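Local coordinates for lectin CEL-I, N-acetyl-D-galactosamine-specific C-type (Cucumaria echinata, PDB 4WQQ), which binds carbohydrate through calcium, by nature selecting galactose and N-acetylgalactosamine, and in this engineered form recognises mannose, at residues 13-18 / 136-141; 30-35 / 44-49. The protein carries 3 engineered substitutions. One frame throughout, in Å; residues are numbered along the deposited sequence.

Overall arrangement
Both contacts belong to the scaffold of the C-type lectin fold, away from the sugar, and they meet on strand 132-140. Interaction 1 joins strand 14-23, near the N-terminus, to this C-terminal strand, is partly buried and works mostly through backbone hydrogen bonds, with a histidine, a lysine and aromatic rings added. Interaction 2, buried, sets helix 25-34 against strand 42-46, the neighbour of 132-140 in the sheet; a single side-chain hydrogen bond and close van der Waals packing replace the repeated strand bonds. The Cys32-Cys136 disulfide ties the two together, and the backbone of Lys137 bonds to that of Asp45. Both also touch the second subunit.

Interaction 1: residues 13-18 / 136-141; sequences DHCYRF and CKLTFE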
ATOM      1  N   ASP A  13     -10.214   3.452  -3.919  1.00 17.23           N
ATOM      2  CA  ASP A  13      -9.268   3.332  -2.833  1.00 19.19           C
ATOM      3  C   ASP A  13      -8.731   1.919  -2.710  1.00 16.35           C
ATOM      4  O   ASP A  13      -8.450   1.481  -1.590  1.00 16.88           O
ATOM      5  CB  ASP A  13      -9.811   3.811  -1.481  1.00 21.94           C
ATOM      6  CG  ASP A  13      -9.991   5.365  -1.425  1.00 27.16           C
ATOM      7  OD1 ASP A  13      -9.504   6.089  -2.331  1.00 26.16           O
ATOM      8  OD2 ASP A  13     -10.595   5.845  -0.443  1.00 29.65           O
ATOM      9  N   HIS A  14      -8.576   1.239  -3.839  1.00 14.89           N
ATOM     10  CA  HIS A  14      -8.162  -0.185  -3.825  1.00 13.80           C
ATOM     11  C   HIS A  14      -7.135  -0.419  -4.899  1.00 13.07           C
ATOM     12  O   HIS A  14      -6.935   0.450  -5.772  1.00 14.06           O
ATOM     13  CB  HIS A  14      -9.359  -1.189  -4.017  1.00 14.08           C
ATOM     14  CG  HIS A  14     -10.352  -1.164  -2.925  1.00 14.40           C
ATOM     15  ND1 HIS A  14     -10.157  -1.758  -1.702  1.00 15.27           N
ATOM     16  CD2 HIS A  14     -11.611  -0.669  -2.907  1.00 16.61           C
ATOM     17  CE1 HIS A  14     -11.234  -1.577  -0.945  1.00 16.75           C
ATOM     18  NE2 HIS A  14     -12.112  -0.872  -1.646  1.00 16.27           N
ATOM     19  N   CYS A  15      -6.426  -1.550  -4.793  1.00 12.14           N
ATOM     20  CA  CYS A  15      -5.575  -2.056  -5.812  1.00 11.13           C
ATOM     21  C   CYS A  15      -6.034  -3.440  -6.189  1.00 10.57           C
ATOM     22  O   CYS A  15      -6.613  -4.134  -5.353  1.00 10.99           O
ATOM     23  CB  CYS A  15      -4.089  -2.106  -5.401  1.00 11.92           C
ATOM     24  SG  CYS A  15      -3.447  -0.570  -4.713  1.00 13.90           S
ATOM     25  N   TYR A  16      -5.833  -3.792  -7.424  1.00 10.45           N
ATOM     26  CA  TYR A  16      -6.306  -5.041  -8.010  1.00 11.03           C
ATOM     27  C   TYR A  16      -5.173  -5.735  -8.782  1.00 11.41           C
ATOM     28  O   TYR A  16      -4.283  -5.090  -9.387  1.00 12.44           O
ATOM     29  CB  TYR A  16      -7.541  -4.810  -8.958  1.00 10.53           C
ATOM     30  CG  TYR A  16      -8.706  -4.155  -8.277  1.00 10.94           C
ATOM     31  CD1 TYR A  16      -8.738  -2.790  -8.117  1.00 11.52           C
ATOM     32  CD2 TYR A  16      -9.773  -4.870  -7.841  1.00 10.87           C
ATOM     33  CE1 TYR A  16      -9.790  -2.177  -7.468  1.00 12.33           C
ATOM     34  CE2 TYR A  16     -10.865  -4.269  -7.216  1.00 11.33           C
ATOM     35  CZ  TYR A  16     -10.861  -2.920  -7.021  1.00 12.22           C
ATOM     36  OH  TYR A  16     -11.903  -2.230  -6.399  1.00 14.74           O
ATOM     37  N   ARG A  17      -5.168  -7.074  -8.792  1.00 10.75           N
ATOM     38  CA  ARG A  17      -4.236  -7.838  -9.557  1.00 11.54           C
ATOM     39  C   ARG A  17      -4.872  -9.111 -10.087  1.00 12.90           C
ATOM     40  O   ARG A  17      -5.391  -9.923  -9.328  1.00 12.17           O
ATOM     41  CB  ARG A  17      -2.993  -8.189  -8.763  1.00 12.44           C
ATOM     42  CG  ARG A  17      -1.885  -8.843  -9.581  1.00 13.90           C
ATOM     43  CD  ARG A  17      -0.570  -8.762  -8.830  1.00 15.17           C
ATOM     44  NE  ARG A  17       0.456  -9.527  -9.506  1.00 16.58           N
ATOM     45  CZ  ARG A  17       1.668  -9.759  -9.027  1.00 21.05           C
ATOM     46  NH1 ARG A  17       2.022  -9.285  -7.840  1.00 22.53           N
ATOM     47  NH2 ARG A  17       2.509 -10.513  -9.750  1.00 22.26           N
ATOM     48  N   PHE A  18      -4.821  -9.255 -11.406  1.00 12.66           N
ATOM     49  CA  PHE A  18      -5.281 -10.427 -12.056  1.00 12.28           C
ATOM     50  C   PHE A  18      -4.189 -11.454 -12.286  1.00 12.37           C
ATOM     51  O   PHE A  18      -3.081 -11.109 -12.720  1.00 13.37           O
ATOM     52  CB  PHE A  18      -5.880 -10.022 -13.415  1.00 12.08           C
ATOM     53  CG  PHE A  18      -6.254 -11.199 -14.269  1.00 11.98           C
ATOM     54  CD1 PHE A  18      -7.238 -12.071 -13.836  1.00 11.95           C
ATOM     55  CD2 PHE A  18      -5.566 -11.482 -15.469  1.00 11.17           C
ATOM     56  CE1 PHE A  18      -7.585 -13.189 -14.553  1.00 11.09           C
ATOM     57  CE2 PHE A  18      -5.928 -12.599 -16.209  1.00 10.64           C
ATOM     58  CZ  PHE A  18      -6.892 -13.474 -15.762  1.00 11.78           C
ATOM     59  N   CYS A 136      -7.201 -10.660  -7.295  1.00 12.03           N
ATOM     60  CA  CYS A 136      -7.046 -10.217  -5.930  1.00 11.51           C
ATOM     61  C   CYS A 136      -7.265  -8.715  -5.791  1.00 11.28           C
ATOM     62  O   CYS A 136      -7.199  -7.973  -6.785  1.00 10.26           O
ATOM     63  CB  CYS A 136      -5.660 -10.544  -5.407  1.00 12.46           C
ATOM     64  SG  CYS A 136      -5.148 -12.276  -5.695  1.00 13.30           S
ATOM     65  N   LYS A 137      -7.521  -8.303  -4.573  1.00 10.60           N
ATOM     66  CA  LYS A 137      -7.851  -6.889  -4.270  1.00 10.68           C
ATOM     67  C   LYS A 137      -7.164  -6.603  -2.977  1.00 11.04           C
ATOM     68  O   LYS A 137      -7.239  -7.408  -2.059  1.00 11.31           O
ATOM     69  CB  LYS A 137      -9.359  -6.766  -4.136  1.00 10.82           C
ATOM     70  CG  LYS A 137      -9.953  -5.469  -3.677  1.00 11.93           C
ATOM     71  CD  LYS A 137     -11.511  -5.549  -3.745  1.00 12.10           C
ATOM     72  CE  LYS A 137     -12.134  -4.408  -2.958  1.00 11.95           C
ATOM     73  NZ  LYS A 137     -13.609  -4.330  -3.062  1.00 12.02           N
ATOM     74  N   LEU A 138      -6.567  -5.406  -2.880  1.00 10.80           N
ATOM     75  CA  LEU A 138      -6.113  -4.862  -1.625  1.00 10.92           C
ATOM     76  C   LEU A 138      -7.128  -3.978  -0.944  1.00 11.84           C
ATOM     77  O   LEU A 138      -7.732  -3.116  -1.586  1.00 12.99           O
ATOM     78  CB  LEU A 138      -4.860  -4.068  -1.859  1.00 11.23           C
ATOM     79  CG  LEU A 138      -3.718  -4.843  -2.498  1.00 11.54           C
ATOM     80  CD1 LEU A 138      -2.540  -3.940  -2.510  1.00 12.44           C
ATOM     81  CD2 LEU A 138      -3.327  -6.187  -1.849  1.00 12.21           C
ATOM     82  N   THR A 139      -7.263  -4.184   0.369  1.00 10.47           N
ATOM     83  CA  THR A 139      -8.103  -3.338   1.211  1.00 12.16           C
ATOM     84  C   THR A 139      -7.198  -2.766   2.331  1.00 11.87           C
ATOM     85  O   THR A 139      -6.532  -3.494   3.062  1.00 12.53           O
ATOM     86  CB  THR A 139      -9.307  -4.123   1.812  1.00 12.95           C
ATOM     87  OG1 THR A 139     -10.106  -4.628   0.733  1.00 12.36           O
ATOM     88  CG2 THR A 139     -10.197  -3.243   2.693  1.00 13.30           C
ATOM     89  N   PHE A 140      -7.219  -1.439   2.470  1.00 12.79           N
ATOM     90  CA  PHE A 140      -6.452  -0.738   3.490  1.00 13.17           C
ATOM     91  C   PHE A 140      -7.283  -0.567   4.690  1.00 13.62           C
ATOM     92  O   PHE A 140      -8.087   0.342   4.787  1.00 15.24           O
ATOM     93  CB  PHE A 140      -5.918   0.534   2.929  1.00 13.76           C
ATOM     94  CG  PHE A 140      -5.167   0.289   1.649  1.00 14.51           C
ATOM     95  CD1 PHE A 140      -3.888  -0.200   1.665  1.00 14.03           C
ATOM     96  CD2 PHE A 140      -5.760   0.531   0.430  1.00 15.70           C
ATOM     97  CE1 PHE A 140      -3.232  -0.450   0.471  1.00 14.76           C
ATOM     98  CE2 PHE A 140      -5.120   0.243  -0.759  1.00 15.60           C
ATOM     99  CZ  PHE A 140      -3.853  -0.238  -0.758  1.00 15.18           C
ATOM    100  N   GLU A 141      -7.100  -1.548   5.567  1.00 15.45           N
ATOM    101  CA  GLU A 141      -7.879  -1.760   6.760  1.00 15.18           C
ATOM    102  C   GLU A 141      -7.414  -0.878   7.881  1.00 19.45           C
ATOM    103  O   GLU A 141      -6.389  -0.193   7.837  1.00 20.21           O
ATOM    104  CB  GLU A 141      -7.804  -3.219   7.181  1.00 16.30           C
ATOM    105  CG  GLU A 141      -8.429  -4.113   6.156  1.00 17.66           C
ATOM    106  CD  GLU A 141      -8.618  -5.530   6.651  1.00 17.74           C
ATOM    107  OE1 GLU A 141      -9.609  -6.173   6.233  1.00 15.93           O
ATOM    108  OE2 GLU A 141      -7.800  -5.980   7.450  1.00 20.36           O
ATOM    109  OXT GLU A 141      -8.123  -0.815   8.903  1.00 22.08           O
TER
HETATM  110  O   HOH W   1      -9.213   0.276   0.966  1.00 15.53           O
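His14, its ring covered by Lys137, shows how a side chain can continue the bonding of a β-sheet where backbone pairing gives out. At the Arg17 end of the contact the antiparallel strands 14-18 and 136-140 exchange two hydrogen bonds, Cys136 N to Arg17 O at 2.8 Å and Arg17 N to Cys136 O. Leu138 N then gives a single bond to Cys15 O, but the buried Cys15 N has no partner in the model, and here the imidazole takes over. With CG anti to the carbonyl carbon (chi1 -64°), His14 turns its ring so that ND1 donates to Leu138 O at 2.8 Å. The bond is nearly straight (159° at the hydrogen), with the acceptor almost in the ring plane. Lys137 CE lies over one face, 3.5 Å from the ring centroid and almost directly over its centre, a CH-pi contact. The lysine reaches it as an extended chain, CG anti to the backbone N (chi1 173°), with CG and CD running beside Tyr16 CE2. Lys137 NZ and Tyr16 OH both meet Glu54 OE2, the first in a salt bridge, the second in a hydrogen bond.

On the opposite face from Tyr16 and Lys137, Cys15 CB packs on Leu138 CD1 at 3.8 Å. Cys15 SG, in a disulfide with Cys4, approaches the edge of the Phe140 ring, 4.0 Å from CZ. Asp13 O also meets that ring's edge, 3.5 Å from Phe140 CD2. A water spans the final step, donating to Asp13 O and accepting from Phe140 N.

ND1 must carry a proton to make its bond; the Lys137 ammonium would probably disfavour a second on NE2, an effect the Glu54 carboxylate would moderate. Strands from the two ends of the chain are thus closed by backbone, imidazole and water in succession.

Interaction 2: residues 30-35 / 44-49; sequences HECVSY and SDLVSV
Ser44 opens the contact by donating its hydroxyl to helix 25-34, an example of a strand side chain bonding to a helix carbonyl. Its OG, anti to the backbone N (chi1 180°), reaches Cys32 O at 2.6 Å. That oxygen also accepts from Tyr35 N at 3.3 Å, and the two donors arrive from opposite faces of the carbonyl plane. Ser44 OG further rests 3.5 Å from Tyr35 CB, while Ser44 O receives a CA-H...O contact from Val33 CA, at 3.2 Å and 165° at the hydrogen.

Asp45 sets off from the helix at CB, but OD1 lies beside Val33 CG2 at 3.9 Å; outside the contact OD1 bonds to Thr88 and OD2 to Arg43. The backbone here is covered by Cys32, whose CB is 3.4 Å from Asp45 C.

At Leu46 the cysteine sulfur makes the contact, SG meeting CD2 at 3.8 Å, and the leucine continues onto Trp25, Ala28 and His29 earlier in the helix. Cys32 SG is bonded to Cys136 on strand 132-140, which also pairs with strand 42-46.

Helix and strand run nearly antiparallel, their axes 160° apart. The Cys32-Cys136 bridge, joining the first helix to the last strand, is the disulfide familiar from C-type lectin domains. The chemistry implies a covalent tie from helix to sheet, with the buried Ser44 hydroxyl satisfied at a helix carbonyl.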
ATOM      1  N   HIS A  30      -6.347 -18.764  -1.047  1.00 11.41           N
ATOM      2  CA  HIS A  30      -5.007 -18.880  -0.460  1.00 12.13           C
ATOM      3  C   HIS A  30      -3.970 -17.979  -1.121  1.00 12.98           C
ATOM      4  O   HIS A  30      -3.257 -17.259  -0.424  1.00 12.51           O
ATOM      5  CB  HIS A  30      -4.563 -20.364  -0.494  1.00 12.32           C
ATOM      6  CG  HIS A  30      -3.117 -20.572  -0.163  1.00 14.45           C
ATOM      7  ND1 HIS A  30      -2.656 -20.689   1.138  1.00 15.90           N
ATOM      8  CD2 HIS A  30      -2.030 -20.647  -0.958  1.00 17.66           C
ATOM      9  CE1 HIS A  30      -1.339 -20.844   1.123  1.00 16.48           C
ATOM     10  NE2 HIS A  30      -0.938 -20.802  -0.130  1.00 17.75           N
ATOM     11  N   GLU A  31      -3.865 -17.998  -2.452  1.00 11.38           N
ATOM     12  CA  GLU A  31      -2.883 -17.237  -3.145  1.00 12.28           C
ATOM     13  C   GLU A  31      -3.113 -15.753  -2.920  1.00 11.52           C
ATOM     14  O   GLU A  31      -2.182 -15.019  -2.611  1.00 11.72           O
ATOM     15  CB  GLU A  31      -2.947 -17.516  -4.655  1.00 15.00           C
ATOM     16  CG  GLU A  31      -2.291 -18.826  -5.053  1.00 16.14           C
ATOM     17  CD  GLU A  31      -0.809 -18.855  -4.746  1.00 20.90           C
ATOM     18  OE1 GLU A  31      -0.331 -19.943  -4.382  1.00 23.44           O
ATOM     19  OE2 GLU A  31      -0.135 -17.814  -4.864  1.00 17.14           O
ATOM     20  N   CYS A  32      -4.346 -15.286  -3.046  1.00 10.33           N
ATOM     21  CA  CYS A  32      -4.584 -13.852  -2.771  1.00 10.23           C
ATOM     22  C   CYS A  32      -4.201 -13.402  -1.365  1.00  9.91           C
ATOM     23  O   CYS A  32      -3.581 -12.382  -1.175  1.00 10.34           O
ATOM     24  CB  CYS A  32      -6.068 -13.403  -3.014  1.00 10.48           C
ATOM     25  SG  CYS A  32      -6.552 -13.419  -4.763  1.00 11.85           S
ATOM     26  N   VAL A  33      -4.602 -14.184  -0.370  1.00 10.08           N
ATOM     27  CA  VAL A  33      -4.383 -13.788   0.999  1.00 11.10           C
ATOM     28  C   VAL A  33      -2.879 -13.750   1.310  1.00 10.37           C
ATOM     29  O   VAL A  33      -2.423 -12.967   2.163  1.00 10.31           O
ATOM     30  CB  VAL A  33      -5.202 -14.690   1.945  1.00 11.54           C
ATOM     31  CG1 VAL A  33      -4.823 -14.421   3.393  1.00 12.31           C
ATOM     32  CG2 VAL A  33      -6.680 -14.395   1.786  1.00 12.67           C
ATOM     33  N   SER A  34      -2.123 -14.623   0.659  1.00 11.16           N
ATOM     34  CA  SER A  34      -0.674 -14.676   0.835  1.00 11.36           C
ATOM     35  C   SER A  34       0.064 -13.365   0.670  1.00 10.99           C
ATOM     36  O   SER A  34       1.107 -13.196   1.301  1.00 11.94           O
ATOM     37  CB  SER A  34      -0.062 -15.765  -0.048  1.00 13.12           C
ATOM     38  OG  SER A  34       0.058 -15.335  -1.400  1.00 19.30           O
ATOM     39  N   TYR A  35      -0.480 -12.393  -0.090  1.00 10.14           N
ATOM     40  CA  TYR A  35       0.173 -11.072  -0.293  1.00 10.51           C
ATOM     41  C   TYR A  35      -0.063 -10.108   0.855  1.00 10.43           C
ATOM     42  O   TYR A  35       0.509  -9.034   0.862  1.00 12.39           O
ATOM     43  CB  TYR A  35      -0.340 -10.460  -1.587  1.00 10.35           C
ATOM     44  CG  TYR A  35       0.071 -11.226  -2.785  1.00 11.30           C
ATOM     45  CD1 TYR A  35       1.306 -10.995  -3.383  1.00 12.51           C
ATOM     46  CD2 TYR A  35      -0.799 -12.143  -3.369  1.00 11.60           C
ATOM     47  CE1 TYR A  35       1.714 -11.756  -4.487  1.00 14.06           C
ATOM     48  CE2 TYR A  35      -0.408 -12.919  -4.497  1.00 12.76           C
ATOM     49  CZ  TYR A  35       0.834 -12.700  -5.057  1.00 13.72           C
ATOM     50  OH  TYR A  35       1.226 -13.436  -6.144  1.00 15.87           O
ATOM     51  N   SER A  44      -4.920  -8.497   1.513  1.00 11.23           N
ATOM     52  CA  SER A  44      -5.086  -8.985   0.169  1.00 11.05           C
ATOM     53  C   SER A  44      -6.037 -10.143   0.212  1.00 11.02           C
ATOM     54  O   SER A  44      -5.945 -10.986   1.064  1.00 11.04           O
ATOM     55  CB  SER A  44      -3.728  -9.385  -0.406  1.00 11.17           C
ATOM     56  OG  SER A  44      -3.803  -9.886  -1.743  1.00 11.46           O
ATOM     57  N   ASP A  45      -6.984 -10.186  -0.718  1.00 11.17           N
ATOM     58  CA  ASP A  45      -8.031 -11.220  -0.678  1.00 10.19           C
ATOM     59  C   ASP A  45      -8.617 -11.357  -2.068  1.00 10.29           C
ATOM     60  O   ASP A  45      -8.274 -10.571  -3.017  1.00 10.09           O
ATOM     61  CB  ASP A  45      -9.052 -10.829   0.369  1.00 10.32           C
ATOM     62  CG  ASP A  45      -9.731 -11.995   1.021  1.00 10.78           C
ATOM     63  OD1 ASP A  45     -10.017 -13.020   0.323  1.00 10.77           O
ATOM     64  OD2 ASP A  45     -10.119 -11.863   2.208  1.00 11.94           O
ATOM     65  N   LEU A  46      -9.400 -12.371  -2.291  1.00  9.05           N
ATOM     66  CA  LEU A  46     -10.187 -12.417  -3.518  1.00 10.44           C
ATOM     67  C   LEU A  46     -11.049 -11.141  -3.637  1.00  9.78           C
ATOM     68  O   LEU A  46     -11.493 -10.619  -2.654  1.00 11.62           O
ATOM     69  CB  LEU A  46     -11.087 -13.656  -3.527  1.00 10.52           C
ATOM     70  CG  LEU A  46     -10.356 -14.951  -3.944  1.00 11.45           C
ATOM     71  CD1 LEU A  46     -11.169 -16.166  -3.588  1.00 12.13           C
ATOM     72  CD2 LEU A  46      -9.936 -14.985  -5.408  1.00 11.81           C
ATOM     73  N   VAL A  47     -11.259 -10.676  -4.851  1.00 11.62           N
ATOM     74  CA  VAL A  47     -12.005  -9.427  -5.107  1.00 11.83           C
ATOM     75  C   VAL A  47     -13.427  -9.559  -4.566  1.00 11.44           C
ATOM     76  O   VAL A  47     -14.118 -10.591  -4.724  1.00 11.09           O
ATOM     77  CB  VAL A  47     -11.917  -9.100  -6.627  1.00 12.93           C
ATOM     78  CG1 VAL A  47     -12.622 -10.171  -7.440  1.00 14.06           C
ATOM     79  CG2 VAL A  47     -12.473  -7.732  -6.922  1.00 14.50           C
ATOM     80  N   SER A  48     -13.877  -8.496  -3.902  1.00 11.97           N
ATOM     81  CA  SER A  48     -15.286  -8.291  -3.583  1.00 12.66           C
ATOM     82  C   SER A  48     -15.800  -7.166  -4.456  1.00 12.36           C
ATOM     83  O   SER A  48     -15.006  -6.330  -4.840  1.00 13.35           O
ATOM     84  CB  SER A  48     -15.448  -7.979  -2.125  1.00 12.88           C
ATOM     85  OG  SER A  48     -14.757  -6.791  -1.759  1.00 13.31           O
ATOM     86  N   VAL A  49     -17.111  -7.131  -4.725  1.00 12.12           N
ATOM     87  CA  VAL A  49     -17.702  -6.220  -5.787  1.00 12.94           C
ATOM     88  C   VAL A  49     -18.861  -5.474  -5.138  1.00 13.94           C
ATOM     89  O   VAL A  49     -19.792  -6.089  -4.625  1.00 12.76           O
ATOM     90  CB  VAL A  49     -18.135  -6.997  -7.032  1.00 13.71           C
ATOM     91  CG1 VAL A  49     -18.610  -6.046  -8.149  1.00 13.67           C
ATOM     92  CG2 VAL A  49     -16.939  -7.781  -7.569  1.00 14.24           C
TER